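Local coordinates for protein LIN-41 (Caenorhabditis elegans, PDB 4UMG) that controls the onset of developmental plasticity as a TRIM-NHL protein, here represented by its filamin domain, at residues I113-G117 against T118-G122. Sequence-based numbering, arbitrary orientation.
Sequences ILVKG and TPISG
Ile120 packs its two branches against different residues of the opposing strand, CG2 meeting CG2 of Val115 at 3.5 Å and CD1 meeting CD1 of Ile113 at 3.8 Å. The Val115 and Ile120 side chains cross at about a right angle, with their CG2 methyls touching. A chi1 of 64° sets CG1 of Ile120 between its own backbone N and carbonyl carbon, from where CD1 reaches CB as well as CD1 of Ile113. This end is buried: Val30 of strand 26-31 touches both isoleucines, while Pro5, Ala7 and Leu32 border Val115. Next to these side chains, Ile120 N donates a hydrogen bond to Ile113 O (2.8 Å). The chain here forms a two-residue beta hairpin with a type I' turn from Val115 to Thr118, joining strands 107-115 and 118-130 of the immunoglobulin-like filamin repeat. Val115 and Thr118 are the hydrogen-bonded pair closing it: Val115 N donates to Thr118 O at 2.8 Å and Thr118 N to Val115 O at 3.0 Å. Lys116 and Gly117 take the positive phi values of this turn, and the lysine's side chain leads away from strand 118-130, its NZ hydrogen-bonding to the carbonyl oxygens of Ser3 and Pro5 near the N-terminus. On the face away from Val115, packing is sparser: Leu114 CD2 rests on the Pro119 ring, 3.8 Å from CG. Solvent reaches the turn at Thr118, whose OG1 shares one water with Val115 O and another with Gly117 O.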
ATOM      1  N   ILE A 113       5.415  -0.036   1.463  1.00 24.00           N
ATOM      2  CA  ILE A 113       4.671   0.459   2.616  1.00 23.07           C
ATOM      3  C   ILE A 113       5.551   0.154   3.820  1.00 28.65           C
ATOM      4  O   ILE A 113       5.978  -0.985   3.980  1.00 25.93           O
ATOM      5  CB  ILE A 113       3.291  -0.214   2.746  1.00 27.28           C
ATOM      6  CG1 ILE A 113       2.468  -0.075   1.435  1.00 28.54           C
ATOM      7  CG2 ILE A 113       2.515   0.355   3.962  1.00 28.42           C
ATOM      8  CD1 ILE A 113       1.452  -1.266   1.235  1.00 31.91           C
ATOM      9  N   LEU A 114       5.890   1.204   4.595  1.00 28.28           N
ATOM     10  CA  LEU A 114       6.786   1.149   5.734  1.00 28.56           C
ATOM     11  C   LEU A 114       6.049   1.422   7.016  1.00 32.00           C
ATOM     12  O   LEU A 114       5.320   2.405   7.116  1.00 32.38           O
ATOM     13  CB  LEU A 114       7.912   2.195   5.610  1.00 29.02           C
ATOM     14  CG  LEU A 114       8.708   2.336   4.306  1.00 35.10           C
ATOM     15  CD1 LEU A 114       9.831   3.354   4.499  1.00 37.13           C
ATOM     16  CD2 LEU A 114       9.318   1.043   3.853  1.00 38.31           C
ATOM     17  N   VAL A 115       6.238   0.545   8.002  1.00 29.59           N
ATOM     18  CA  VAL A 115       5.651   0.734   9.321  1.00 29.28           C
ATOM     19  C   VAL A 115       6.853   0.954  10.234  1.00 29.25           C
ATOM     20  O   VAL A 115       7.747   0.102  10.286  1.00 28.20           O
ATOM     21  CB  VAL A 115       4.766  -0.475   9.770  1.00 34.74           C
ATOM     22  CG1 VAL A 115       4.619  -0.520  11.284  1.00 36.13           C
ATOM     23  CG2 VAL A 115       3.395  -0.403   9.107  1.00 34.60           C
ATOM     24  N   LYS A 116       6.930   2.154  10.845  1.00 27.42           N
ATOM     25  CA  LYS A 116       8.035   2.571  11.739  1.00 29.43           C
ATOM     26  C   LYS A 116       9.385   2.477  11.008  1.00 32.87           C
ATOM     27  O   LYS A 116      10.406   2.087  11.589  1.00 32.91           O
ATOM     28  CB  LYS A 116       8.048   1.791  13.051  1.00 33.28           C
ATOM     29  CG  LYS A 116       6.801   1.996  13.902  1.00 38.69           C
ATOM     30  CD  LYS A 116       6.861   1.052  15.096  1.00 39.00           C
ATOM     31  CE  LYS A 116       5.631   1.173  15.956  1.00 46.95           C
ATOM     32  NZ  LYS A 116       5.560   0.073  16.953  1.00 55.41           N
ATOM     33  N   GLY A 117       9.347   2.785   9.719  1.00 29.41           N
ATOM     34  CA  GLY A 117      10.551   2.782   8.888  1.00 27.79           C
ATOM     35  C   GLY A 117      10.961   1.441   8.345  1.00 29.83           C
ATOM     36  O   GLY A 117      12.024   1.327   7.749  1.00 29.36           O
ATOM     37  N   THR A 118      10.135   0.417   8.522  1.00 26.17           N
ATOM     38  CA  THR A 118      10.463  -0.919   8.029  1.00 25.27           C
ATOM     39  C   THR A 118       9.430  -1.401   7.020  1.00 26.19           C
ATOM     40  O   THR A 118       8.250  -1.359   7.341  1.00 24.86           O
ATOM     41  CB  THR A 118      10.534  -1.926   9.218  1.00 29.33           C
ATOM     42  OG1 THR A 118      11.598  -1.545  10.085  1.00 31.79           O
ATOM     43  CG2 THR A 118      10.722  -3.380   8.741  1.00 27.78           C
ATOM     44  N   PRO A 119       9.836  -1.968   5.860  1.00 24.78           N
ATOM     45  CA  PRO A 119       8.833  -2.483   4.897  1.00 24.84           C
ATOM     46  C   PRO A 119       7.933  -3.541   5.511  1.00 30.04           C
ATOM     47  O   PRO A 119       8.427  -4.407   6.268  1.00 29.05           O
ATOM     48  CB  PRO A 119       9.681  -3.099   3.783  1.00 26.73           C
ATOM     49  CG  PRO A 119      11.000  -2.322   3.845  1.00 31.29           C
ATOM     50  CD  PRO A 119      11.212  -2.096   5.331  1.00 28.04           C
ATOM     51  N   ILE A 120       6.620  -3.478   5.201  1.00 25.64           N
ATOM     52  CA  ILE A 120       5.701  -4.480   5.735  1.00 27.21           C
ATOM     53  C   ILE A 120       5.894  -5.794   5.017  1.00 31.09           C
ATOM     54  O   ILE A 120       6.621  -5.838   4.022  1.00 28.38           O
ATOM     55  CB  ILE A 120       4.241  -4.009   5.699  1.00 29.32           C
ATOM     56  CG1 ILE A 120       3.723  -3.782   4.227  1.00 29.92           C
ATOM     57  CG2 ILE A 120       4.083  -2.774   6.600  1.00 30.53           C
ATOM     58  CD1 ILE A 120       2.199  -3.650   4.090  1.00 29.68           C
ATOM     59  N   SER A 121       5.193  -6.864   5.473  1.00 31.34           N
ATOM     60  CA  SER A 121       5.339  -8.157   4.800  1.00 31.76           C
ATOM     61  C   SER A 121       4.931  -8.018   3.337  1.00 34.29           C
ATOM     62  O   SER A 121       3.907  -7.410   3.023  1.00 33.79           O
ATOM     63  CB  SER A 121       4.492  -9.224   5.491  1.00 39.69           C
ATOM     64  OG  SER A 121       3.120  -8.925   5.335  1.00 54.95           O
ATOM     65  N   GLY A 122       5.766  -8.517   2.456  1.00 31.61           N
ATOM     66  CA  GLY A 122       5.474  -8.484   1.035  1.00 31.68           C
ATOM     67  C   GLY A 122       5.927  -7.247   0.296  1.00 34.90           C
ATOM     68  O   GLY A 122       5.725  -7.187  -0.914  1.00 34.80           O
TER
HETATM   69  O   HOH W   1       9.863  -1.033  12.350  1.00 38.63           O
HETATM   70  O   HOH W   2      14.077  -1.175   8.320  1.00 57.32           O